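Local structure of fructosamine deglycase FrlB (Bacillus subtilis, 3EUA) at residues A7-E12 with L141-F146; A15-L20 with L149-N154; A189-S194 with E312-P317; S305-L310 with H316-R321. The protein converts a range of fructosamine 6-phosphates to glucose 6-phosphate and a free amino acid, and assembles as a homooctamer. All coordinates share one frame; numbering follows the deposited sequence. Where two conformers were deposited one is given.

Overall arrangement
The four contacts fall into two well-separated pairs. Contacts 1 and 2, centres about 10 Å apart, both join helix 11-20 to helix 137-153 in the first SIS domain. Contact 3 sets the turn after helix 158-190 against the end of helix 288-313, and contact 4, its centre about 9 Å away, folds the following chain onto that helix. All are partly buried, with two of four touching residues buried in contact 1, yet their chemistry differs. Contact 1 rests on one hydrogen bond from backbone to buried glutamine, and contact 2 is purely aliphatic. Contact 3 relies on a weak arginine bond and water, while contact 4 seats a single leucine on a helix.

Contact 1 (A7-E12 with L141-F146); sequences AKVNRE and LYQIVF
The carboxamide of Q143 meets V9 and N10 with its oxygen end, while the carboxamide of N10 leads away from helix 137-153 and has E12 OE2 in its own plane. On the helix itself, one face of the Y142 ring carries F146 CE2, displaced toward the rim, and the F146 ring receives Y142 O at its edge. Here the N-terminal lead-in of the SIS fold, an alpha-beta-alpha sandwich, meets one of its flanking helices just before helix 11-20 begins. N10 N donates to Q143 OE1 across 2.7 Å, and the N-H points well at the oxygen (160°), although the donor sits 24° out of the carbonyl plane. Q143 stretches out fully beyond CG, its chi2 of 175° carrying the amide straight from the helix to the incoming chain. The V9 and Q143 side chains pass antiparallel, with V9 CG1 3.4 Å from Q143 OE1; N10 CB touches the same oxygen at 3.3 Å. The other end of the amide is held too, by a weak bond from Q143 NE2 to I134 O, which probably helps fix its rotation. Outward of this pair, N10 is the N-cap of helix 11-20: its OD1 accepts from V13 N and, weakly, from E12 N. F158 and I162 of helix 158-190 pack on V9, and the amine of K8 forms a salt bridge with D166. E12 OE2 is shared between Q124 N and the cap residue, N10 ND2 giving to its anti lone pair at 3.1 Å.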
loop_
_atom_site.group_PDB
_atom_site.type_symbol
_atom_site.label_atom_id
_atom_site.label_comp_id
_atom_site.label_asym_id
_atom_site.label_seq_id
_atom_site.Cartn_x
_atom_site.Cartn_y
_atom_site.Cartn_z
ATOM N N ALA A 7 19.073 5.977 -28.422
ATOM C CA ALA A 7 20.458 6.431 -28.248
ATOM C C ALA A 7 20.726 7.003 -26.861
ATOM O O ALA A 7 21.889 7.082 -26.442
ATOM C CB ALA A 7 20.822 7.476 -29.289
ATOM N N LYS A 8 19.664 7.448 -26.185
ATOM C CA LYS A 8 19.761 8.010 -24.845
ATOM C C LYS A 8 19.572 6.944 -23.758
ATOM O O LYS A 8 19.740 7.243 -22.575
ATOM C CB LYS A 8 18.711 9.122 -24.672
ATOM C CG LYS A 8 18.829 10.300 -25.653
ATOM C CD LYS A 8 17.685 11.291 -25.420
ATOM C CE LYS A 8 17.741 12.510 -26.356
ATOM N NZ LYS A 8 18.874 13.415 -26.056
ATOM N N VAL A 9 19.238 5.708 -24.144
ATOM C CA VAL A 9 19.001 4.636 -23.190
ATOM C C VAL A 9 20.298 4.008 -22.717
ATOM O O VAL A 9 21.218 3.791 -23.494
ATOM C CB VAL A 9 18.042 3.545 -23.753
ATOM C CG1 VAL A 9 17.893 2.401 -22.814
ATOM C CG2 VAL A 9 16.670 4.130 -23.964
ATOM N N ASN A 10 20.381 3.796 -21.411
ATOM C CA ASN A 10 21.496 3.121 -20.749
ATOM C C ASN A 10 21.840 1.875 -21.582
ATOM O O ASN A 10 20.958 1.084 -21.953
ATOM C CB ASN A 10 21.095 2.838 -19.253
ATOM C CG ASN A 10 21.930 1.737 -18.528
ATOM O OD1 ASN A 10 22.405 0.765 -19.119
ATOM N ND2 ASN A 10 21.983 1.842 -17.190
ATOM N N ARG A 11 23.118 1.697 -21.911
ATOM C CA ARG A 11 23.531 0.537 -22.744
ATOM C C ARG A 11 23.152 -0.820 -22.178
ATOM O O ARG A 11 22.844 -1.758 -22.917
ATOM C CB ARG A 11 25.027 0.537 -23.049
ATOM C CG ARG A 11 25.417 1.521 -24.135
ATOM C CD ARG A 11 26.863 1.316 -24.591
ATOM N NE ARG A 11 27.189 2.210 -25.713
ATOM C CZ ARG A 11 27.568 3.489 -25.602
ATOM N NH1 ARG A 11 27.831 4.179 -26.701
ATOM N NH2 ARG A 11 27.687 4.082 -24.414
ATOM N N GLU A 12 23.170 -0.935 -20.859
ATOM C CA GLU A 12 22.813 -2.183 -20.213
ATOM C C GLU A 12 21.309 -2.420 -20.391
ATOM O O GLU A 12 20.866 -3.556 -20.576
ATOM C CB GLU A 12 23.202 -2.118 -18.737
ATOM C CG GLU A 12 24.706 -1.781 -18.445
ATOM C CD GLU A 12 24.912 -1.163 -17.040
ATOM O OE1 GLU A 12 25.839 -1.609 -16.322
ATOM O OE2 GLU A 12 24.153 -0.247 -16.628
ATOM N N LEU A 141 14.759 3.416 -14.267
ATOM C CA LEU A 141 13.583 2.574 -14.042
ATOM C C LEU A 141 12.569 2.778 -15.163
ATOM O O LEU A 141 12.017 1.808 -15.701
ATOM C CB LEU A 141 12.958 2.869 -12.679
ATOM C CG LEU A 141 11.667 2.116 -12.312
ATOM C CD1 LEU A 141 11.768 0.654 -12.688
ATOM C CD2 LEU A 141 11.388 2.289 -10.805
ATOM N N TYR A 142 12.306 4.022 -15.514
ATOM C CA TYR A 142 11.404 4.292 -16.628
ATOM C C TYR A 142 11.957 3.825 -17.997
ATOM O O TYR A 142 11.196 3.417 -18.870
ATOM C CB TYR A 142 10.968 5.767 -16.689
ATOM C CG TYR A 142 9.782 6.159 -15.830
ATOM C CD1 TYR A 142 8.915 5.203 -15.263
ATOM C CD2 TYR A 142 9.367 7.490 -15.798
ATOM C CE1 TYR A 142 7.774 5.589 -14.549
ATOM C CE2 TYR A 142 8.207 7.896 -15.082
ATOM C CZ TYR A 142 7.439 6.940 -14.455
ATOM O OH TYR A 142 6.322 7.313 -13.780
ATOM N N GLN A 143 13.260 3.898 -18.215
ATOM C CA GLN A 143 13.821 3.350 -19.456
ATOM C C GLN A 143 13.437 1.862 -19.570
ATOM O O GLN A 143 12.982 1.380 -20.633
ATOM C CB GLN A 143 15.344 3.505 -19.481
ATOM C CG GLN A 143 15.884 4.934 -19.500
ATOM C CD GLN A 143 17.403 4.978 -19.394
ATOM O OE1 GLN A 143 18.085 4.124 -19.941
ATOM N NE2 GLN A 143 17.938 5.992 -18.712
ATOM N N ILE A 144 13.599 1.139 -18.460
ATOM C CA ILE A 144 13.249 -0.278 -18.392
ATOM C C ILE A 144 11.742 -0.508 -18.584
ATOM O O ILE A 144 11.308 -1.359 -19.384
ATOM C CB ILE A 144 13.649 -0.895 -17.025
ATOM C CG1 ILE A 144 15.178 -0.789 -16.811
ATOM C CG2 ILE A 144 13.192 -2.352 -16.955
ATOM C CD1 ILE A 144 15.732 -1.231 -15.408
ATOM N N VAL A 145 10.943 0.245 -17.826
ATOM C CA VAL A 145 9.482 0.098 -17.832
ATOM C C VAL A 145 8.858 0.438 -19.190
ATOM O O VAL A 145 8.156 -0.394 -19.767
ATOM C CB VAL A 145 8.855 0.916 -16.680
ATOM C CG1 VAL A 145 7.342 1.057 -16.791
ATOM C CG2 VAL A 145 9.246 0.262 -15.369
ATOM N N PHE A 146 9.131 1.623 -19.719
ATOM C CA PHE A 146 8.569 1.990 -21.032
ATOM C C PHE A 146 9.163 1.164 -22.151
ATOM O O PHE A 146 8.487 0.879 -23.142
ATOM C CB PHE A 146 8.726 3.475 -21.334
ATOM C CG PHE A 146 7.762 4.345 -20.549
ATOM C CD1 PHE A 146 6.488 4.605 -21.030
ATOM C CD2 PHE A 146 8.128 4.877 -19.334
ATOM C CE1 PHE A 146 5.601 5.379 -20.285
ATOM C CE2 PHE A 146 7.256 5.651 -18.605
ATOM C CZ PHE A 146 5.991 5.895 -19.086
#

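Contact 2 (A15-L20 with L149-N154); sequences AFLQDL and LQVLEN
V151 is set between L17 and L20, one methyl for each, where two helices flanking the parallel sheet of the first SIS domain run side by side. Its CG2 comes within 4.1 Å of L17 CB and also lies near the L17 carbonyl oxygen, whereas CG1 lies 3.9 Å from L20 CG. With CG1 anti to the backbone N (chi1 169°), the two methyls spread along the neighbouring helix. L20 is gripped by two residues: it meets V151 on the skew and L152 at about a right angle, so its isobutyl group is packed from both. The segments 15-20 and 149-153 are almost parallel, at 9°, with their axes 9.7 Å apart, close enough for this aliphatic interlocking without any polar bond between them. Further out, T148 of helix 137-153 touches F16, L17 and L20, and L103 of strand 103-108 touches F16 and L20, tying the pair to the sheet. F16 also meets Y121 edge-to-face, while I25 touches L152. At the C-terminal end of helix 11-20, L152 CD2 closes against the backbone, 3.9 Å from L20 O.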
loop_
_atom_site.group_PDB
_atom_site.type_symbol
_atom_site.label_atom_id
_atom_site.label_comp_id
_atom_site.label_asym_id
_atom_site.label_seq_id
_atom_site.Cartn_x
_atom_site.Cartn_y
_atom_site.Cartn_z
ATOM N N ALA A 15 20.669 -3.572 -23.967
ATOM C CA ALA A 15 20.979 -5.001 -24.140
ATOM C C ALA A 15 19.833 -5.834 -23.603
ATOM O O ALA A 15 19.383 -6.776 -24.251
ATOM C CB ALA A 15 22.264 -5.364 -23.441
ATOM N N PHE A 16 19.359 -5.489 -22.415
ATOM C CA PHE A 16 18.202 -6.188 -21.834
ATOM C C PHE A 16 16.986 -6.139 -22.783
ATOM O O PHE A 16 16.354 -7.172 -23.049
ATOM C CB PHE A 16 17.872 -5.594 -20.468
ATOM C CG PHE A 16 16.502 -5.933 -19.962
ATOM C CD1 PHE A 16 16.256 -7.140 -19.345
ATOM C CD2 PHE A 16 15.476 -4.996 -20.044
ATOM C CE1 PHE A 16 14.981 -7.431 -18.850
ATOM C CE2 PHE A 16 14.211 -5.272 -19.545
ATOM C CZ PHE A 16 13.960 -6.496 -18.953
ATOM N N LEU A 17 16.666 -4.955 -23.316
ATOM C CA LEU A 17 15.523 -4.826 -24.221
ATOM C C LEU A 17 15.706 -5.626 -25.516
ATOM O O LEU A 17 14.750 -6.186 -26.058
ATOM C CB LEU A 17 15.217 -3.361 -24.524
ATOM C CG LEU A 17 14.774 -2.500 -23.327
ATOM C CD1 LEU A 17 14.686 -1.034 -23.738
ATOM C CD2 LEU A 17 13.455 -3.003 -22.739
ATOM N N GLN A 18 16.938 -5.681 -26.017
ATOM C CA GLN A 18 17.234 -6.478 -27.205
ATOM C C GLN A 18 16.919 -7.935 -26.913
ATOM O O GLN A 18 16.262 -8.604 -27.704
ATOM C CB GLN A 18 18.711 -6.355 -27.611
ATOM C CG GLN A 18 19.142 -5.013 -28.185
ATOM C CD GLN A 18 20.684 -4.887 -28.419
ATOM O OE1 GLN A 18 21.366 -5.874 -28.714
ATOM N NE2 GLN A 18 21.211 -3.662 -28.316
ATOM N N ASP A 19 17.388 -8.432 -25.772
ATOM C CA ASP A 19 17.151 -9.825 -25.394
ATOM C C ASP A 19 15.691 -10.108 -25.047
ATOM O O ASP A 19 15.210 -11.231 -25.182
ATOM C CB ASP A 19 18.016 -10.221 -24.196
ATOM C CG ASP A 19 19.507 -10.231 -24.511
ATOM O OD1 ASP A 19 19.921 -10.101 -25.694
ATOM O OD2 ASP A 19 20.281 -10.379 -23.544
ATOM N N LEU A 20 14.984 -9.092 -24.582
ATOM C CA LEU A 20 13.583 -9.235 -24.201
ATOM C C LEU A 20 12.667 -9.543 -25.400
ATOM O O LEU A 20 11.643 -10.222 -25.248
ATOM C CB LEU A 20 13.141 -7.937 -23.499
ATOM C CG LEU A 20 11.718 -7.820 -22.976
ATOM C CD1 LEU A 20 11.419 -8.893 -21.902
ATOM C CD2 LEU A 20 11.507 -6.426 -22.445
ATOM N N LEU A 149 7.347 -2.271 -22.146
ATOM C CA LEU A 149 6.029 -2.114 -22.766
ATOM C C LEU A 149 6.153 -1.927 -24.285
ATOM O O LEU A 149 5.320 -2.415 -25.035
ATOM C CB LEU A 149 5.274 -0.932 -22.144
ATOM C CG LEU A 149 4.733 -1.114 -20.732
ATOM C CD1 LEU A 149 4.216 0.218 -20.121
ATOM C CD2 LEU A 149 3.655 -2.167 -20.725
ATOM N N GLN A 150 7.175 -1.210 -24.745
ATOM C CA GLN A 150 7.357 -1.036 -26.195
ATOM C C GLN A 150 7.745 -2.380 -26.854
ATOM O O GLN A 150 7.137 -2.788 -27.873
ATOM C CB GLN A 150 8.374 0.063 -26.477
ATOM C CG GLN A 150 8.452 0.525 -27.952
ATOM C CD GLN A 150 9.125 -0.464 -28.854
ATOM O OE1 GLN A 150 10.110 -1.105 -28.477
ATOM N NE2 GLN A 150 8.625 -0.575 -30.070
ATOM N N VAL A 151 8.711 -3.086 -26.267
ATOM C CA VAL A 151 9.183 -4.372 -26.806
ATOM C C VAL A 151 8.125 -5.486 -26.780
ATOM O O VAL A 151 7.937 -6.188 -27.779
ATOM C CB VAL A 151 10.485 -4.857 -26.083
ATOM C CG1 VAL A 151 10.821 -6.315 -26.437
ATOM C CG2 VAL A 151 11.672 -3.921 -26.410
ATOM N N LEU A 152 7.411 -5.615 -25.673
ATOM C CA LEU A 152 6.438 -6.694 -25.518
ATOM C C LEU A 152 5.040 -6.401 -26.029
ATOM O O LEU A 152 4.349 -7.313 -26.453
ATOM C CB LEU A 152 6.379 -7.119 -24.038
ATOM C CG LEU A 152 7.678 -7.715 -23.457
ATOM C CD1 LEU A 152 7.545 -7.980 -21.991
ATOM C CD2 LEU A 152 8.101 -8.996 -24.221
ATOM N N GLU A 153 4.617 -5.143 -25.989
ATOM C CA GLU A 153 3.264 -4.792 -26.417
ATOM C C GLU A 153 3.166 -3.730 -27.489
ATOM O O GLU A 153 2.062 -3.323 -27.824
ATOM C CB GLU A 153 2.458 -4.302 -25.207
ATOM C CG GLU A 153 2.200 -5.326 -24.165
ATOM C CD GLU A 153 1.352 -4.766 -23.041
ATOM O OE1 GLU A 153 0.902 -3.594 -23.132
ATOM O OE2 GLU A 153 1.141 -5.496 -22.066
ATOM N N ASN A 154 4.293 -3.311 -28.058
ATOM C CA ASN A 154 4.306 -2.249 -29.086
ATOM C C ASN A 154 3.698 -0.952 -28.539
ATOM O O ASN A 154 3.069 -0.179 -29.268
ATOM C CB ASN A 154 3.613 -2.670 -30.400
ATOM C CG ASN A 154 4.339 -3.798 -31.123
#

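Contact 3 (A189-S194 with E312-P317); sequences AHEKES and EERNHP
E191 and R314 bring their CA atoms to 5.5 Å where the type I turn from H190 to E193 meets the C-terminal end of helix 288-313, which finishes in a Schellman motif with N315 at positive phi. The arginine makes the polar link. Its CG and CD run beside the E191 carbonyl, CG at 3.5 Å from E191 O, and the bend at chi3 (68°) turns NE toward that oxygen, which lies at the edge of the guanidinium, close to its plane. The resulting bond from R314 NE to E191 O is long and weak, at 3.3 Å. A water reinforces it: it accepts from R314 NH2 in the guanidinium plane and donates to E193 O, and more weakly to E191 O. The other terminal nitrogen, R314 NH1, is bonded to Q220 OE1, so the group is held from several directions. Beside this, the glutamates E191 and E313 meet through their aliphatic parts, E191 CB lying 4.0 Å from E313 CG as the two chains cross at about a right angle. Their carboxylate planes are 84° apart, and the like charges lie near each other without contact: E191 OE1 is 4.5 Å from E313 OE2, where repulsion is probably mild, and E191 OE2 stands 3.7 Å from the E313 carbonyl oxygen. In the fold, the contact joins the exit of the long helix 158-190, before strand 197-200, to the end of helix 288-313; Q220 at the end of helix 205-220 and K272 just before strand 273-277, paired with E193, tie it to its neighbours.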
loop_
_atom_site.group_PDB
_atom_site.type_symbol
_atom_site.label_atom_id
_atom_site.label_comp_id
_atom_site.label_asym_id
_atom_site.label_seq_id
_atom_site.Cartn_x
_atom_site.Cartn_y
_atom_site.Cartn_z
ATOM N N ALA A 189 9.472 26.729 9.666
ATOM C CA ALA A 189 8.157 26.404 10.212
ATOM C C ALA A 189 8.060 25.028 10.852
ATOM O O ALA A 189 7.229 24.828 11.717
ATOM C CB ALA A 189 7.102 26.506 9.102
ATOM N N HIS A 190 8.903 24.085 10.441
ATOM C CA HIS A 190 8.846 22.722 10.950
ATOM C C HIS A 190 10.027 22.288 11.810
ATOM O O HIS A 190 10.162 21.097 12.141
ATOM C CB HIS A 190 8.659 21.796 9.753
ATOM C CG HIS A 190 7.381 22.061 9.021
ATOM N ND1 HIS A 190 7.245 23.086 8.102
ATOM C CD2 HIS A 190 6.160 21.471 9.117
ATOM C CE1 HIS A 190 5.998 23.105 7.657
ATOM N NE2 HIS A 190 5.316 22.148 8.271
ATOM N N GLU A 191 10.835 23.252 12.237
ATOM C CA GLU A 191 12.005 22.949 13.067
ATOM C C GLU A 191 11.660 22.089 14.295
ATOM O O GLU A 191 12.389 21.134 14.616
ATOM C CB GLU A 191 12.686 24.221 13.579
ATOM C CG GLU A 191 13.966 23.895 14.395
ATOM C CD GLU A 191 14.514 25.047 15.210
ATOM O OE1 GLU A 191 13.843 26.101 15.302
ATOM O OE2 GLU A 191 15.608 24.869 15.814
ATOM N N LYS A 192 10.561 22.432 14.965
ATOM C CA LYS A 192 10.170 21.740 16.204
ATOM C C LYS A 192 8.874 20.918 16.134
ATOM O O LYS A 192 8.393 20.478 17.164
ATOM C CB LYS A 192 10.136 22.788 17.335
ATOM C CG LYS A 192 11.539 23.354 17.640
ATOM C CD LYS A 192 11.548 24.513 18.596
ATOM C CE LYS A 192 12.969 25.004 18.780
ATOM N NZ LYS A 192 13.029 26.165 19.723
ATOM N N GLU A 193 8.355 20.669 14.922
ATOM C CA GLU A 193 7.140 19.875 14.740
ATOM C C GLU A 193 7.507 18.416 14.930
ATOM O O GLU A 193 8.412 17.923 14.268
ATOM C CB GLU A 193 6.540 20.085 13.341
ATOM C CG GLU A 193 5.901 21.440 13.090
ATOM C CD GLU A 193 4.685 21.734 13.994
ATOM O OE1 GLU A 193 4.143 20.825 14.660
ATOM O OE2 GLU A 193 4.239 22.895 14.011
ATOM N N SER A 194 6.808 17.724 15.816
ATOM C CA SER A 194 7.108 16.319 16.089
ATOM C C SER A 194 6.512 15.347 15.064
ATOM O O SER A 194 7.026 14.221 14.923
ATOM C CB SER A 194 6.589 15.962 17.485
ATOM O OG SER A 194 5.173 16.067 17.533
ATOM N N GLU A 312 19.291 21.074 8.012
ATOM C CA GLU A 312 20.146 22.165 8.433
ATOM C C GLU A 312 19.511 22.927 9.588
ATOM O O GLU A 312 20.171 23.171 10.592
ATOM C CB GLU A 312 20.419 23.099 7.249
ATOM C CG GLU A 312 21.289 24.317 7.589
ATOM C CD GLU A 312 21.474 25.275 6.403
ATOM O OE1 GLU A 312 21.084 24.930 5.239
ATOM O OE2 GLU A 312 22.008 26.381 6.665
ATOM N N GLU A 313 18.236 23.278 9.449
ATOM C CA GLU A 313 17.512 24.019 10.498
ATOM C C GLU A 313 17.452 23.256 11.817
ATOM O O GLU A 313 17.561 23.853 12.871
ATOM C CB GLU A 313 16.079 24.332 10.057
ATOM C CG GLU A 313 15.390 25.414 10.876
ATOM C CD GLU A 313 16.057 26.772 10.701
ATOM O OE1 GLU A 313 16.725 26.966 9.663
ATOM O OE2 GLU A 313 15.917 27.646 11.588
ATOM N N ARG A 314 17.283 21.938 11.739
ATOM C CA ARG A 314 17.200 21.067 12.924
ATOM C C ARG A 314 18.539 20.507 13.402
ATOM O O ARG A 314 18.568 19.721 14.352
ATOM C CB ARG A 314 16.251 19.883 12.618
ATOM C CG ARG A 314 14.845 20.333 12.265
ATOM C CD ARG A 314 13.883 19.187 12.010
ATOM N NE ARG A 314 13.559 18.393 13.176
ATOM C CZ ARG A 314 14.100 17.225 13.519
ATOM N NH1 ARG A 314 15.060 16.647 12.825
ATOM N NH2 ARG A 314 13.662 16.615 14.613
ATOM N N ASN A 315 19.603 20.888 12.698
ATOM C CA ASN A 315 20.966 20.466 12.976
ATOM C C ASN A 315 20.991 18.950 13.165
ATOM O O ASN A 315 21.596 18.419 14.095
ATOM C CB ASN A 315 21.533 21.267 14.164
ATOM C CG ASN A 315 23.035 21.397 14.116
ATOM O OD1 ASN A 315 23.750 20.515 13.620
ATOM N ND2 ASN A 315 23.538 22.520 14.619
ATOM N N HIS A 316 20.281 18.280 12.256
ATOM C CA HIS A 316 20.139 16.849 12.218
ATOM C C HIS A 316 20.500 16.413 10.803
ATOM O O HIS A 316 19.652 16.432 9.921
ATOM C CB HIS A 316 18.696 16.468 12.511
ATOM C CG HIS A 316 18.497 15.001 12.678
ATOM N ND1 HIS A 316 17.982 14.446 13.830
ATOM C CD2 HIS A 316 18.779 13.967 11.857
ATOM C CE1 HIS A 316 17.916 13.134 13.684
ATOM N NE2 HIS A 316 18.406 12.820 12.500
ATOM N N PRO A 317 21.779 16.029 10.571
ATOM C CA PRO A 317 22.120 15.632 9.213
ATOM C C PRO A 317 21.309 14.464 8.678
ATOM O O PRO A 317 20.978 13.533 9.427
ATOM C CB PRO A 317 23.594 15.201 9.305
ATOM C CG PRO A 317 24.134 15.851 10.543
ATOM C CD PRO A 317 22.946 15.957 11.484
HETATM O O HOH W 1 11.129 18.268 15.899
#

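Contact 4 (S305-L310 with H316-R321); sequences SYADEL and HPLSHR
L318 lies opposite A307 and D308, its CA 7.6 Å from that of D308, where the chain leaving helix 288-313 folds back along its last turns and makes a type I turn from P317 to H320. The turn is closed by H320 N bonding to P317 O. L318 is the residue that reaches the helix. Its CD1 touches A307 CB at 4.2 Å and D308 OD1 at 3.5 Å, and CD2 lies over the A307 carbonyl oxygen. The CB of D308 starts away from the turn, but with CG anti to its carbonyl carbon (chi1 -72°) the carboxylate swings round across the leucine, the two side chains meeting at about a right angle. The touch is thus between a methyl and a charged oxygen; within the two segments, the apolar packing is with A307. M219 and Q220 of helix 205-220 also pack on L318, and I215 touches A307. R321, just after the turn, reaches back to brace it: R321 NH1 gives one bond to L318 O at 2.7 Å and another to H320 O at 3.0 Å. The second is nearly straight, at 168°, though its donor stands above the H320 carbonyl plane. R321 NH2 forms a salt bridge with E218, and the residue also packs on E238 of the second subunit. A beta turn braced by an arginine thus begins the C-terminal tail after helix 288-313; in the related isomerase domain of glucosamine-6-phosphate synthase the tail reaches the sugar-phosphate site, a course possible but not established here.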
loop_
_atom_site.group_PDB
_atom_site.type_symbol
_atom_site.label_atom_id
_atom_site.label_comp_id
_atom_site.label_asym_id
_atom_site.label_seq_id
_atom_site.Cartn_x
_atom_site.Cartn_y
_atom_site.Cartn_z
ATOM N N SER A 305 15.017 19.230 -1.740
ATOM C CA SER A 305 15.545 20.528 -1.339
ATOM C C SER A 305 14.914 20.962 -0.012
ATOM O O SER A 305 15.562 21.609 0.812
ATOM C CB SER A 305 15.345 21.558 -2.455
ATOM O OG SER A 305 13.980 21.841 -2.666
ATOM N N TYR A 306 13.650 20.572 0.203
ATOM C CA TYR A 306 12.948 20.869 1.445
ATOM C C TYR A 306 13.629 20.099 2.572
ATOM O O TYR A 306 13.845 20.653 3.648
ATOM C CB TYR A 306 11.460 20.504 1.364
ATOM C CG TYR A 306 10.535 21.494 0.656
ATOM C CD1 TYR A 306 10.795 21.946 -0.633
ATOM C CD2 TYR A 306 9.351 21.923 1.268
ATOM C CE1 TYR A 306 9.935 22.826 -1.278
ATOM C CE2 TYR A 306 8.483 22.795 0.631
ATOM C CZ TYR A 306 8.772 23.245 -0.641
ATOM O OH TYR A 306 7.894 24.119 -1.265
ATOM N N ALA A 307 13.976 18.841 2.308
ATOM C CA ALA A 307 14.667 17.972 3.275
ATOM C C ALA A 307 16.015 18.547 3.693
ATOM O O ALA A 307 16.342 18.560 4.876
ATOM C CB ALA A 307 14.835 16.556 2.692
ATOM N N ASP A 308 16.783 19.030 2.716
ATOM C CA ASP A 308 18.099 19.634 2.954
ATOM C C ASP A 308 18.021 20.826 3.884
ATOM O O ASP A 308 18.827 20.918 4.819
ATOM C CB ASP A 308 18.774 20.045 1.629
ATOM C CG ASP A 308 19.260 18.846 0.798
ATOM O OD1 ASP A 308 19.510 17.732 1.346
ATOM O OD2 ASP A 308 19.459 19.038 -0.426
ATOM N N GLU A 309 17.042 21.705 3.644
ATOM C CA GLU A 309 16.813 22.877 4.493
ATOM C C GLU A 309 16.372 22.502 5.923
ATOM O O GLU A 309 16.805 23.116 6.914
ATOM C CB GLU A 309 15.740 23.799 3.883
ATOM C CG GLU A 309 16.096 24.452 2.566
ATOM C CD GLU A 309 17.276 25.428 2.648
ATOM O OE1 GLU A 309 17.576 25.990 3.730
ATOM O OE2 GLU A 309 17.904 25.659 1.602
ATOM N N LEU A 310 15.494 21.511 6.005
ATOM C CA LEU A 310 14.975 21.037 7.274
ATOM C C LEU A 310 16.106 20.465 8.119
ATOM O O LEU A 310 16.222 20.806 9.298
ATOM C CB LEU A 310 13.881 19.993 7.029
ATOM C CG LEU A 310 13.174 19.440 8.251
ATOM C CD1 LEU A 310 12.460 20.522 9.065
ATOM C CD2 LEU A 310 12.185 18.328 7.836
ATOM N N HIS A 316 20.281 18.280 12.256
ATOM C CA HIS A 316 20.139 16.849 12.218
ATOM C C HIS A 316 20.500 16.413 10.803
ATOM O O HIS A 316 19.652 16.432 9.921
ATOM C CB HIS A 316 18.696 16.468 12.511
ATOM C CG HIS A 316 18.497 15.001 12.678
ATOM N ND1 HIS A 316 17.982 14.446 13.830
ATOM C CD2 HIS A 316 18.779 13.967 11.857
ATOM C CE1 HIS A 316 17.916 13.134 13.684
ATOM N NE2 HIS A 316 18.406 12.820 12.500
ATOM N N PRO A 317 21.779 16.029 10.571
ATOM C CA PRO A 317 22.120 15.632 9.213
ATOM C C PRO A 317 21.309 14.464 8.678
ATOM O O PRO A 317 20.978 13.533 9.427
ATOM C CB PRO A 317 23.594 15.201 9.305
ATOM C CG PRO A 317 24.134 15.851 10.543
ATOM C CD PRO A 317 22.946 15.957 11.484
ATOM N N LEU A 318 20.976 14.519 7.399
ATOM C CA LEU A 318 20.209 13.430 6.773
ATOM C C LEU A 318 20.914 12.089 6.809
ATOM O O LEU A 318 20.244 11.046 6.722
ATOM C CB LEU A 318 19.821 13.733 5.326
ATOM C CG LEU A 318 18.790 14.838 5.015
ATOM C CD1 LEU A 318 18.734 15.136 3.536
ATOM C CD2 LEU A 318 17.375 14.530 5.520
ATOM N N SER A 319 22.235 12.102 6.953
ATOM C CA SER A 319 23.035 10.877 7.053
ATOM C C SER A 319 23.034 10.262 8.449
ATOM O O SER A 319 23.476 9.127 8.623
ATOM C CB SER A 319 24.481 11.197 6.641
ATOM O OG SER A 319 24.945 12.320 7.398
ATOM N N HIS A 320 22.509 10.977 9.441
ATOM C CA HIS A 320 22.522 10.484 10.807
ATOM C C HIS A 320 21.604 9.284 11.024
ATOM O O HIS A 320 20.524 9.252 10.461
ATOM C CB HIS A 320 22.149 11.604 11.763
ATOM C CG HIS A 320 22.308 11.219 13.194
ATOM N ND1 HIS A 320 23.540 11.132 13.803
ATOM C CD2 HIS A 320 21.396 10.877 14.130
ATOM C CE1 HIS A 320 23.376 10.770 15.065
ATOM N NE2 HIS A 320 22.085 10.593 15.287
ATOM N N ARG A 321 22.073 8.292 11.793
ATOM C CA ARG A 321 21.312 7.103 12.125
ATOM C C ARG A 321 21.703 6.651 13.514
ATOM O O ARG A 321 22.838 6.905 13.971
ATOM C CB ARG A 321 21.627 5.938 11.179
ATOM C CG ARG A 321 21.280 6.146 9.702
ATOM C CD ARG A 321 19.776 6.279 9.403
ATOM N NE ARG A 321 19.586 6.270 7.939
ATOM C CZ ARG A 321 19.825 7.286 7.116
ATOM N NH1 ARG A 321 20.257 8.463 7.561
ATOM N NH2 ARG A 321 19.640 7.142 5.805
#